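Local atomic coordinates of hydrogenase (NiFe) small subunit HydA (Allochromatium vinosum, PDB entry 3MYR), a protein that probably serves as the electron-transferring small subunit of a heterodimeric [NiFe] hydrogenase, carrying iron-sulfur clusters for the reaction of H2 with an acceptor. Residues A[21-26]-A[232-237]; A[70-75]-A[130-135]; A[106-111]-A[156-161]; A[142-147]-A[151-156]. All blocks are in the same frame, centred on the assembly; numbering follows the deposited sequence.

Contact 1. Residues A[21-26]-A[232-237]; sequences LTRAHA and KWNDGT. With F3S (Fe3-s4 cluster), chain K.
Arg23 and His25, near the end of helix 16-23 and in the turn that follows, meet Asn234 and Asp235 of a loop in the C-terminal part of the chain. Arg23 comes first. Its CB lies 4.1 Å from Asn234 ND2, and the two side chains run side by side in the same direction, guanidinium and amide planes 19° apart. Their main polar partners lie outside the two segments: the guanidinium forms a salt bridge with Glu19, and the Asn234 amide N-H donates to Asn212 O of the large subunit. One water bridges the Asn234 amide and the Arg23 backbone, accepting from Asn234 ND2 at 3.0 Å and giving a weak bond to Arg23 O. Two residues on, His25 swings its ring away from its own backbone N (chi1 -176°) and lays one face against the Asp235 carboxylate. OD2 of Asp235 is 3.6 Å from CD2 of His25, above the ring and toward its rim, with the planes 25° apart. Both residues are exposed, so imidazole and carboxylate keep access to water, and a protonated histidine would probably attract the aspartate. Trp233, next to Asn234, sets its ring obliquely by the [3Fe-4S] cluster, its NE1 3.6 Å from S4. The start of helix 151-164 lies against both segments, Pro151 touching Arg23 and Trp233 and Met152 touching Asp235, while helix 29-36 packs on Leu21 and Thr22.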
loop_
_atom_site.group_PDB
_atom_site.type_symbol
_atom_site.label_atom_id
_atom_site.label_comp_id
_atom_site.label_asym_id
_atom_site.label_seq_id
_atom_site.Cartn_x
_atom_site.Cartn_y
_atom_site.Cartn_z
ATOM N N LEU A 21 6.349 9.712 4.435
ATOM C CA LEU A 21 7.637 9.917 5.122
ATOM C C LEU A 21 8.818 9.388 4.288
ATOM O O LEU A 21 9.863 10.022 4.226
ATOM C CB LEU A 21 7.631 9.164 6.476
ATOM C CG LEU A 21 8.966 9.108 7.258
ATOM C CD1 LEU A 21 9.494 10.477 7.702
ATOM C CD2 LEU A 21 8.850 8.112 8.470
ATOM N N THR A 22 8.674 8.198 3.690
ATOM C CA THR A 22 9.781 7.653 2.828
ATOM C C THR A 22 9.968 8.451 1.548
ATOM O O THR A 22 11.029 8.377 0.938
ATOM C CB THR A 22 9.578 6.155 2.373
ATOM O OG1 THR A 22 8.572 6.129 1.348
ATOM C CG2 THR A 22 9.162 5.257 3.531
ATOM N N ARG A 23 8.973 9.261 1.166
ATOM C CA ARG A 23 9.176 10.099 -0.037
ATOM C C ARG A 23 10.068 11.316 0.158
ATOM O O ARG A 23 10.540 11.899 -0.840
ATOM C CB ARG A 23 7.839 10.580 -0.666
ATOM C CG ARG A 23 6.874 9.424 -1.032
ATOM C CD ARG A 23 7.425 8.430 -2.099
ATOM N NE ARG A 23 6.276 7.555 -2.400
ATOM C CZ ARG A 23 5.928 6.453 -1.772
ATOM N NH1 ARG A 23 6.790 5.778 -0.974
ATOM N NH2 ARG A 23 4.701 5.975 -2.011
ATOM N N ALA A 24 10.228 11.758 1.402
ATOM C CA ALA A 24 10.818 13.065 1.673
ATOM C C ALA A 24 12.270 13.097 1.189
ATOM O O ALA A 24 13.084 12.200 1.550
ATOM C CB ALA A 24 10.764 13.388 3.210
ATOM N N HIS A 25 12.623 14.172 0.490
ATOM C CA HIS A 25 13.955 14.277 -0.113
ATOM C C HIS A 25 14.949 14.903 0.852
ATOM O O HIS A 25 16.135 14.735 0.671
ATOM C CB HIS A 25 13.824 15.099 -1.413
ATOM C CG HIS A 25 15.081 15.222 -2.221
ATOM N ND1 HIS A 25 15.591 14.175 -2.992
ATOM C CD2 HIS A 25 15.903 16.290 -2.454
ATOM C CE1 HIS A 25 16.712 14.573 -3.597
ATOM N NE2 HIS A 25 16.915 15.852 -3.300
ATOM N N ALA A 26 14.499 15.657 1.867
ATOM C CA ALA A 26 15.467 16.291 2.838
ATOM C C ALA A 26 14.754 16.657 4.095
ATOM O O ALA A 26 13.797 17.400 4.038
ATOM C CB ALA A 26 16.089 17.602 2.314
ATOM N N LYS A 232 4.204 22.428 -2.673
ATOM C CA LYS A 232 3.883 21.343 -3.656
ATOM C C LYS A 232 4.363 19.986 -3.171
ATOM O O LYS A 232 4.930 19.916 -2.072
ATOM C CB LYS A 232 4.475 21.631 -5.042
ATOM C CG LYS A 232 4.001 22.979 -5.608
ATOM C CD LYS A 232 4.284 22.968 -7.110
ATOM C CE LYS A 232 3.935 24.378 -7.684
ATOM N NZ LYS A 232 4.271 24.456 -9.179
ATOM N N TRP A 233 4.102 18.920 -3.966
ATOM C CA TRP A 233 4.324 17.564 -3.561
ATOM C C TRP A 233 5.493 16.906 -4.236
ATOM O O TRP A 233 5.733 17.151 -5.408
ATOM C CB TRP A 233 3.104 16.732 -3.950
ATOM C CG TRP A 233 2.075 16.815 -2.896
ATOM C CD1 TRP A 233 1.133 17.860 -2.659
ATOM C CD2 TRP A 233 1.866 15.820 -1.915
ATOM N NE1 TRP A 233 0.333 17.490 -1.544
ATOM C CE2 TRP A 233 0.727 16.212 -1.140
ATOM C CE3 TRP A 233 2.418 14.508 -1.728
ATOM C CZ2 TRP A 233 0.268 15.431 -0.050
ATOM C CZ3 TRP A 233 1.910 13.697 -0.642
ATOM C CH2 TRP A 233 0.831 14.166 0.159
ATOM N N ASN A 234 6.174 16.004 -3.535
ATOM C CA ASN A 234 7.192 15.125 -4.170
ATOM C C ASN A 234 8.352 15.895 -4.732
ATOM O O ASN A 234 8.687 15.815 -5.931
ATOM C CB ASN A 234 6.540 14.214 -5.238
ATOM C CG ASN A 234 5.408 13.325 -4.621
ATOM O OD1 ASN A 234 4.203 13.574 -4.815
ATOM N ND2 ASN A 234 5.802 12.291 -3.850
ATOM N N ASP A 235 8.988 16.630 -3.840
ATOM C CA ASP A 235 10.095 17.488 -4.180
ATOM C C ASP A 235 9.702 18.569 -5.194
ATOM O O ASP A 235 10.392 18.739 -6.185
ATOM C CB ASP A 235 11.265 16.642 -4.688
ATOM C CG ASP A 235 12.606 17.367 -4.514
ATOM O OD1 ASP A 235 12.588 18.409 -3.828
ATOM O OD2 ASP A 235 13.603 16.973 -5.117
ATOM N N GLY A 236 8.536 19.219 -4.989
ATOM C CA GLY A 236 8.175 20.384 -5.793
ATOM C C GLY A 236 7.686 19.997 -7.218
ATOM O O GLY A 236 7.682 20.835 -8.091
ATOM N N THR A 237 7.209 18.762 -7.424
ATOM C CA THR A 237 6.832 18.251 -8.759
ATOM C C THR A 237 5.459 18.836 -9.197
ATOM O O THR A 237 5.310 19.303 -10.313
ATOM C CB THR A 237 6.777 16.686 -8.754
ATOM O OG1 THR A 237 8.086 16.168 -8.398
ATOM C CG2 THR A 237 6.323 16.122 -10.120
HETATM FE FE1 F3S K . -6.126 19.637 -0.999
HETATM FE FE3 F3S K . -5.088 17.531 0.303
HETATM FE FE4 F3S K . -3.465 19.358 -0.599
HETATM S S1 F3S K . -6.806 17.466 -1.159
HETATM S S2 F3S K . -4.434 20.206 -2.354
HETATM S S3 F3S K . -5.030 19.692 0.980
HETATM S S4 F3S K . -3.086 17.217 -0.600
HETATM O O HOH W 1 8.823 11.891 -3.844
#

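Contact 2. Residues A[70-75]-A[130-135]; sequences VIVDGS and MSVMDL
Val72, on strand 69-77, meets Val132 at the start of the short helix 132-135, and the contact can be followed outward along the Val72 side chain. CB is already 4.0 Å from Val132 CG2. From there CG1, set opposite the backbone N (chi1 178°), approaches the same methyl at 4.0 Å, and CG2 comes within 4.2 Å of it. A single methyl of Val132 thus sits against the whole fork of Val72, the two side chains crossing at a slant. Beta-branched valine favours the extended backbone of the strand at Val72; at Val132 a short branched side chain is enough for one methyl to reach Val72 from the first helical turn.

Further along, the strand residues give way to a loop and Ser75 takes over. Its CB rests 3.5 Å from Met130 O, a van der Waals approach to the backbone, while its hydroxyl is hydrogen-bonded to Gln12. Gly74, just before Ser75, has backbone angles at which a side chain would press on the preceding carbonyl, so glycine is required there. On the other segment, Ser131 is the N-cap of helix 132-135: its OG accepts a weak bond from Asp134 N at 3.3 Å, meeting one of the amides that the first helical turn leaves without a backbone partner.

The strand leads toward the [4Fe-4S] site: Asp73 lies in the cluster pocket, and the Ser75 side chain is about 4 Å from that of the cluster ligand Cys113. Strand 106-110 pairs with strand 69-77, and its Val107 touches both valines. Leu97 of helix 93-101 touches Val72 and Leu135.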
loop_
_atom_site.group_PDB
_atom_site.type_symbol
_atom_site.label_atom_id
_atom_site.label_comp_id
_atom_site.label_asym_id
_atom_site.label_seq_id
_atom_site.Cartn_x
_atom_site.Cartn_y
_atom_site.Cartn_z
ATOM N N VAL A 70 6.770 10.196 20.380
ATOM C CA VAL A 70 5.884 9.192 19.841
ATOM C C VAL A 70 5.279 9.831 18.564
ATOM O O VAL A 70 4.854 10.992 18.589
ATOM C CB VAL A 70 4.767 8.806 20.862
ATOM C CG1 VAL A 70 3.766 7.819 20.270
ATOM C CG2 VAL A 70 5.419 8.178 22.077
ATOM N N ILE A 71 5.326 9.121 17.441
ATOM C CA ILE A 71 4.533 9.529 16.262
ATOM C C ILE A 71 3.395 8.516 16.106
ATOM O O ILE A 71 3.615 7.280 16.310
ATOM C CB ILE A 71 5.422 9.552 15.029
ATOM C CG1 ILE A 71 6.585 10.562 15.308
ATOM C CG2 ILE A 71 4.593 9.940 13.798
ATOM C CD1 ILE A 71 7.587 10.703 14.181
ATOM N N VAL A 72 2.159 9.013 15.921
ATOM C CA VAL A 72 1.011 8.076 15.790
ATOM C C VAL A 72 0.418 8.310 14.406
ATOM O O VAL A 72 0.142 9.461 14.011
ATOM C CB VAL A 72 -0.126 8.372 16.764
ATOM C CG1 VAL A 72 -1.300 7.408 16.538
ATOM C CG2 VAL A 72 0.339 8.342 18.176
ATOM N N ASP A 73 0.167 7.209 13.722
ATOM C CA ASP A 73 -0.419 7.138 12.404
ATOM C C ASP A 73 -1.782 6.411 12.619
ATOM O O ASP A 73 -1.790 5.303 13.162
ATOM C CB ASP A 73 0.498 6.212 11.544
ATOM C CG ASP A 73 0.191 6.339 10.130
ATOM O OD1 ASP A 73 -0.757 7.111 9.891
ATOM O OD2 ASP A 73 0.784 5.679 9.256
ATOM N N GLY A 74 -2.910 6.947 12.101
ATOM C CA GLY A 74 -4.225 6.238 12.207
ATOM C C GLY A 74 -5.038 6.687 13.406
ATOM O O GLY A 74 -4.492 7.135 14.409
ATOM N N SER A 75 -6.345 6.509 13.330
ATOM C CA SER A 75 -7.257 6.756 14.444
ATOM C C SER A 75 -7.212 5.568 15.395
ATOM O O SER A 75 -6.576 4.556 15.118
ATOM C CB SER A 75 -8.691 7.012 13.916
ATOM O OG SER A 75 -9.088 5.833 13.206
ATOM N N MET A 130 -11.356 7.496 17.330
ATOM C CA MET A 130 -11.148 8.851 17.881
ATOM C C MET A 130 -9.736 9.314 17.507
ATOM O O MET A 130 -8.921 8.492 17.123
ATOM C CB MET A 130 -11.255 8.748 19.429
ATOM C CG MET A 130 -12.768 8.395 19.789
ATOM S SD MET A 130 -13.155 8.541 21.510
ATOM C CE MET A 130 -12.645 10.216 21.908
ATOM N N SER A 131 -9.451 10.601 17.715
ATOM C CA SER A 131 -8.168 11.220 17.361
ATOM C C SER A 131 -7.274 11.195 18.606
ATOM O O SER A 131 -7.758 10.994 19.734
ATOM C CB SER A 131 -8.401 12.714 17.003
ATOM O OG SER A 131 -8.881 13.446 18.156
ATOM N N VAL A 132 -5.996 11.442 18.397
ATOM C CA VAL A 132 -5.021 11.523 19.484
ATOM C C VAL A 132 -5.331 12.617 20.510
ATOM O O VAL A 132 -5.441 12.308 21.688
ATOM C CB VAL A 132 -3.601 11.713 18.866
ATOM C CG1 VAL A 132 -2.563 12.015 19.969
ATOM C CG2 VAL A 132 -3.270 10.487 18.068
ATOM N N MET A 133 -5.588 13.858 20.046
ATOM C CA MET A 133 -5.820 14.999 20.953
ATOM C C MET A 133 -7.082 14.812 21.816
ATOM O O MET A 133 -7.143 15.249 22.955
ATOM C CB MET A 133 -5.900 16.301 20.138
ATOM C CG MET A 133 -7.152 16.392 19.255
ATOM S SD MET A 133 -7.188 17.791 18.062
ATOM C CE MET A 133 -7.791 19.108 19.126
ATOM N N ASP A 134 -8.086 14.114 21.296
ATOM C CA ASP A 134 -9.246 13.760 22.124
ATOM C C ASP A 134 -8.930 12.751 23.223
ATOM O O ASP A 134 -9.506 12.786 24.299
ATOM C CB ASP A 134 -10.417 13.232 21.266
ATOM C CG ASP A 134 -11.131 14.373 20.481
ATOM O OD1 ASP A 134 -10.736 15.564 20.587
ATOM O OD2 ASP A 134 -12.012 14.051 19.692
ATOM N N LEU A 135 -8.003 11.864 22.962
ATOM C CA LEU A 135 -7.656 10.826 23.938
ATOM C C LEU A 135 -6.473 11.136 24.838
ATOM O O LEU A 135 -6.326 10.541 25.938
ATOM C CB LEU A 135 -7.316 9.566 23.198
ATOM C CG LEU A 135 -8.427 8.619 22.710
ATOM C CD1 LEU A 135 -9.862 8.596 23.243
ATOM C CD2 LEU A 135 -8.164 7.853 21.410
#

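Contact 3. Residues A[106-111]-A[156-161]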
loop_
_atom_site.group_PDB
_atom_site.type_symbol
_atom_site.label_atom_id
_atom_site.label_comp_id
_atom_site.label_asym_id
_atom_site.label_seq_id
_atom_site.Cartn_x
_atom_site.Cartn_y
_atom_site.Cartn_z
ATOM N N ALA A 106 6.835 14.244 23.790
ATOM C CA ALA A 106 5.807 14.884 22.948
ATOM C C ALA A 106 5.253 13.815 22.033
ATOM O O ALA A 106 5.846 12.729 21.905
ATOM C CB ALA A 106 6.412 16.038 22.140
ATOM N N VAL A 107 4.121 14.108 21.412
ATOM C CA VAL A 107 3.444 13.195 20.493
ATOM C C VAL A 107 3.109 13.981 19.203
ATOM O O VAL A 107 2.553 15.081 19.245
ATOM C CB VAL A 107 2.080 12.689 21.092
ATOM C CG1 VAL A 107 1.456 11.615 20.205
ATOM C CG2 VAL A 107 2.285 12.140 22.497
ATOM N N ILE A 108 3.425 13.398 18.062
ATOM C CA ILE A 108 2.997 13.966 16.802
ATOM C C ILE A 108 1.970 13.049 16.241
ATOM O O ILE A 108 2.216 11.844 16.083
ATOM C CB ILE A 108 4.166 13.981 15.805
ATOM C CG1 ILE A 108 5.263 14.899 16.338
ATOM C CG2 ILE A 108 3.682 14.434 14.415
ATOM C CD1 ILE A 108 6.538 14.877 15.421
ATOM N N ALA A 109 0.791 13.613 15.979
ATOM C CA ALA A 109 -0.232 12.899 15.261
ATOM C C ALA A 109 -0.060 13.231 13.768
ATOM O O ALA A 109 -0.375 14.339 13.317
ATOM C CB ALA A 109 -1.662 13.352 15.780
ATOM N N VAL A 110 0.413 12.271 13.006
ATOM C CA VAL A 110 0.650 12.469 11.571
ATOM C C VAL A 110 -0.550 11.948 10.803
ATOM O O VAL A 110 -1.043 10.819 11.045
ATOM C CB VAL A 110 1.985 11.774 11.152
ATOM C CG1 VAL A 110 1.794 10.261 11.283
ATOM C CG2 VAL A 110 2.228 11.980 9.627
ATOM N N GLY A 111 -1.060 12.761 9.878
ATOM C CA GLY A 111 -2.215 12.318 9.061
ATOM C C GLY A 111 -3.519 12.809 9.700
ATOM O O GLY A 111 -3.636 12.931 10.943
ATOM N N GLY A 156 10.025 18.087 7.751
ATOM C CA GLY A 156 10.139 19.490 8.167
ATOM C C GLY A 156 9.811 19.745 9.653
ATOM O O GLY A 156 10.537 20.460 10.352
ATOM N N VAL A 157 8.727 19.150 10.116
ATOM C CA VAL A 157 8.325 19.252 11.496
ATOM C C VAL A 157 9.337 18.532 12.351
ATOM O O VAL A 157 9.757 19.041 13.398
ATOM C CB VAL A 157 6.957 18.587 11.697
ATOM C CG1 VAL A 157 6.604 18.483 13.229
ATOM C CG2 VAL A 157 5.862 19.471 11.059
ATOM N N ILE A 158 9.738 17.344 11.934
ATOM C CA ILE A 158 10.719 16.619 12.698
ATOM C C ILE A 158 12.040 17.380 12.758
ATOM O O ILE A 158 12.626 17.478 13.828
ATOM C CB ILE A 158 10.934 15.195 12.128
ATOM C CG1 ILE A 158 9.656 14.378 12.325
ATOM C CG2 ILE A 158 12.148 14.513 12.807
ATOM C CD1 ILE A 158 9.647 13.048 11.503
ATOM N N ALA A 159 12.488 17.929 11.623
ATOM C CA ALA A 159 13.780 18.637 11.609
ATOM C C ALA A 159 13.688 19.909 12.484
ATOM O O ALA A 159 14.646 20.286 13.109
ATOM C CB ALA A 159 14.154 19.055 10.177
ATOM N N HIS A 160 12.534 20.594 12.460
ATOM C CA HIS A 160 12.347 21.765 13.310
ATOM C C HIS A 160 12.621 21.392 14.794
ATOM O O HIS A 160 13.353 22.088 15.520
ATOM C CB HIS A 160 10.920 22.252 13.147
ATOM C CG HIS A 160 10.654 23.589 13.766
ATOM N ND1 HIS A 160 10.815 23.835 15.120
ATOM C CD2 HIS A 160 10.109 24.711 13.241
ATOM C CE1 HIS A 160 10.548 25.108 15.358
ATOM N NE2 HIS A 160 10.083 25.652 14.246
ATOM N N TYR A 161 11.924 20.359 15.243
ATOM C CA TYR A 161 11.982 19.896 16.610
ATOM C C TYR A 161 13.399 19.484 16.997
ATOM O O TYR A 161 13.908 19.904 18.006
ATOM C CB TYR A 161 11.007 18.742 16.729
ATOM C CG TYR A 161 10.975 18.102 18.072
ATOM C CD1 TYR A 161 11.454 16.808 18.262
ATOM C CD2 TYR A 161 10.420 18.775 19.160
ATOM C CE1 TYR A 161 11.402 16.213 19.533
ATOM C CE2 TYR A 161 10.394 18.205 20.428
ATOM C CZ TYR A 161 10.862 16.913 20.605
ATOM O OH TYR A 161 10.781 16.346 21.861
#
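This is an apolar helix-on-sheet contact in the core of the alpha/beta domain, where segment 156-161 of helix 151-164 lies along one face of the sheet, nearly antiparallel to strand 106-110. The axes of the two segments are 11.4 Å apart at closest approach, with 166° between their directions, as expected when a helix returns over a parallel sheet. No hydrogen bond crosses the gap; side chains alone fill it.

Ile108 is the central residue. Its CB points at the helix, and CG1 lies opposite the carbonyl carbon (chi1 -64°) with the chain extended beyond it (chi2 176°), which carries CD1 forward to the helix surface. There CD1 meets two consecutive residues, Val157 CG1 at 4.2 Å and Ile158 CG1 at 4.4 Å. The extended isoleucine, with its extra carbon beyond the branch, spans the sheet-to-helix distance, whereas Val157, whose CB already faces the strand, needs only a short branch. Ile158 leaves its backbone to one side, yet its end comes nearer the strand.

One helical turn after Val157, Tyr161 reaches toward Ala106, its OH 4.4 Å from Ala106 CB. Alanine's single methyl suits a place where the hydroxyl end of a large tyrosine approaches. Alternate residues of a strand face opposite ways, so Val107 and Ala109 turn from this helix and touch Val132 of helix 132-135 instead. Neighbouring strands 69-77 and 141-144 flank strand 106-110 in the sheet, and Val144 of the latter packs on both Ile108 and Val157.

Contact 4. Residues A[142-147]-A[151-156]; sequences INVPGC and PMVITG. With SF4 (iron/sulfur cluster), chain I.
Val144 and Val153 pass each other in opposite directions, each presenting its CG1 methyl, and these methyls come within 3.7 Å. In both residues CG1 stands opposite the backbone N (chi1 180° in Val144, 167° in Val153), which throws the same branch forward from strand and helix alike. Ile154, the next residue on the helix, stands to the side of this pair; its CG1 is 4.5 Å from the CG1 of Val144, so one strand methyl faces two successive helix residues. Compact branched aliphatic groups suit this place because it is buried between sheet and helix, and the backbones run close, with Val144 CA and Ile154 CA 7.1 Å apart.

This is a strand-to-helix passage of an alpha/beta, flavodoxin-like domain, with a cysteine of the proximal cluster in the loop after the strand's C-terminal end, as in other [NiFe] hydrogenase small subunits. Past Val144 the chain leaves the sheet by way of Pro145 and Gly146, the latter at backbone angles that call for glycine, and reaches Cys147. Its SG binds an iron, FE1, at 2.3 Å, as one of the four cysteine ligands of the [4Fe-4S] cluster, the others being Cys14, Cys17 and Cys113. Gly146 O lies 3.4 Å from the cluster sulfur S4, and Gly146 N is held by the hydroxyl of Thr112. Backbone carbonyl Cys147 O accepts from Arg59 and Lys211 of the large subunit.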
loop_
_atom_site.group_PDB
_atom_site.type_symbol
_atom_site.label_atom_id
_atom_site.label_comp_id
_atom_site.label_asym_id
_atom_site.label_seq_id
_atom_site.Cartn_x
_atom_site.Cartn_y
_atom_site.Cartn_z
ATOM N N ILE A 142 1.304 17.491 18.583
ATOM C CA ILE A 142 1.400 18.358 17.396
ATOM C C ILE A 142 0.624 17.647 16.302
ATOM O O ILE A 142 0.920 16.499 16.025
ATOM C CB ILE A 142 2.856 18.473 16.905
ATOM C CG1 ILE A 142 3.732 19.140 17.952
ATOM C CG2 ILE A 142 2.942 19.309 15.624
ATOM C CD1 ILE A 142 5.218 18.890 17.521
ATOM N N ASN A 143 -0.348 18.296 15.673
ATOM C CA ASN A 143 -1.113 17.668 14.584
ATOM C C ASN A 143 -0.518 18.007 13.247
ATOM O O ASN A 143 -0.288 19.188 12.954
ATOM C CB ASN A 143 -2.528 18.208 14.639
ATOM C CG ASN A 143 -3.303 17.615 15.827
ATOM O OD1 ASN A 143 -3.021 16.483 16.214
ATOM N ND2 ASN A 143 -4.210 18.367 16.410
ATOM N N VAL A 144 -0.232 16.995 12.437
ATOM C CA VAL A 144 0.366 17.211 11.143
ATOM C C VAL A 144 -0.571 16.500 10.140
ATOM O O VAL A 144 -0.312 15.369 9.722
ATOM C CB VAL A 144 1.848 16.656 11.087
ATOM C CG1 VAL A 144 2.521 16.892 9.633
ATOM C CG2 VAL A 144 2.727 17.348 12.177
ATOM N N PRO A 145 -1.684 17.147 9.772
ATOM C CA PRO A 145 -2.773 16.452 9.035
ATOM C C PRO A 145 -2.559 16.513 7.519
ATOM O O PRO A 145 -1.534 17.083 7.062
ATOM C CB PRO A 145 -3.995 17.222 9.417
ATOM C CG PRO A 145 -3.508 18.603 9.698
ATOM C CD PRO A 145 -2.138 18.393 10.388
ATOM N N GLY A 146 -3.523 16.024 6.747
ATOM C CA GLY A 146 -3.278 15.713 5.314
ATOM C C GLY A 146 -3.471 14.217 5.122
ATOM O O GLY A 146 -3.295 13.461 6.047
ATOM N N CYS A 147 -3.804 13.776 3.919
ATOM C CA CYS A 147 -4.178 12.380 3.719
ATOM C C CYS A 147 -3.448 11.895 2.446
ATOM O O CYS A 147 -4.024 11.843 1.338
ATOM C CB CYS A 147 -5.720 12.322 3.568
ATOM S SG CYS A 147 -6.297 10.616 3.640
ATOM N N PRO A 151 5.340 15.029 2.092
ATOM C CA PRO A 151 6.474 14.302 2.723
ATOM C C PRO A 151 7.388 15.265 3.444
ATOM O O PRO A 151 7.814 14.944 4.574
ATOM C CB PRO A 151 7.226 13.729 1.509
ATOM C CG PRO A 151 6.054 13.362 0.539
ATOM C CD PRO A 151 4.993 14.504 0.764
ATOM N N MET A 152 7.737 16.399 2.785
ATOM C CA MET A 152 8.680 17.319 3.422
ATOM C C MET A 152 8.054 18.207 4.476
ATOM O O MET A 152 8.782 18.822 5.245
ATOM C CB MET A 152 9.457 18.110 2.390
ATOM C CG MET A 152 10.611 17.144 1.955
ATOM S SD MET A 152 11.933 18.005 1.231
ATOM C CE MET A 152 11.220 18.534 -0.343
ATOM N N VAL A 153 6.721 18.113 4.659
ATOM C CA VAL A 153 6.109 18.668 5.887
ATOM C C VAL A 153 6.369 17.749 7.050
ATOM O O VAL A 153 6.696 18.202 8.156
ATOM C CB VAL A 153 4.605 18.935 5.696
ATOM C CG1 VAL A 153 3.917 19.210 7.047
ATOM C CG2 VAL A 153 4.423 20.096 4.713
ATOM N N ILE A 154 6.179 16.448 6.858
ATOM C CA ILE A 154 6.496 15.493 7.947
ATOM C C ILE A 154 7.953 15.641 8.405
ATOM O O ILE A 154 8.204 15.827 9.570
ATOM C CB ILE A 154 6.198 14.064 7.563
ATOM C CG1 ILE A 154 4.746 13.976 7.077
ATOM C CG2 ILE A 154 6.382 13.084 8.769
ATOM C CD1 ILE A 154 4.438 12.615 6.405
ATOM N N THR A 155 8.918 15.572 7.495
ATOM C CA THR A 155 10.299 15.644 7.949
ATOM C C THR A 155 10.653 17.096 8.361
ATOM O O THR A 155 11.533 17.290 9.151
ATOM C CB THR A 155 11.283 15.154 6.837
ATOM O OG1 THR A 155 11.000 15.871 5.621
ATOM C CG2 THR A 155 11.051 13.682 6.524
ATOM N N GLY A 156 10.025 18.087 7.751
ATOM C CA GLY A 156 10.139 19.490 8.167
ATOM C C GLY A 156 9.811 19.745 9.653
ATOM O O GLY A 156 10.537 20.460 10.352
HETATM FE FE1 SF4 I . -4.961 9.349 4.959
HETATM FE FE2 SF4 I . -2.713 8.936 6.561
HETATM FE FE3 SF4 I . -5.309 8.377 7.523
HETATM FE FE4 SF4 I . -3.872 6.908 5.353
HETATM S S1 SF4 I . -3.412 6.995 7.738
HETATM S S2 SF4 I . -6.037 7.446 5.607
HETATM S S3 SF4 I . -2.969 8.687 4.250
HETATM S S4 SF4 I . -4.513 10.399 6.907
#

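Overall arrangement
Contacts 2, 3 and 4 share one mixed sheet, in which strand 106-110 lies between strands 69-77 and 141-144. Helix 151-164 serves both contacts 3 and 4, whose centres are only 7 Å apart and which share Gly156; helix 132-135 of contact 2 lies on the other face. Along the chain, the segments of contacts 2 and 3 alternate, contact 4 falls within the span of contact 3, and contact 1 encloses all three. Contact 1, centred 24 Å from contact 2, ties the N-terminal domain to the C-terminal region and touches contact 4 through Pro151. Contact 4 holds Cys147 of the [4Fe-4S] site and contact 1 holds Trp233 of the [3Fe-4S] site.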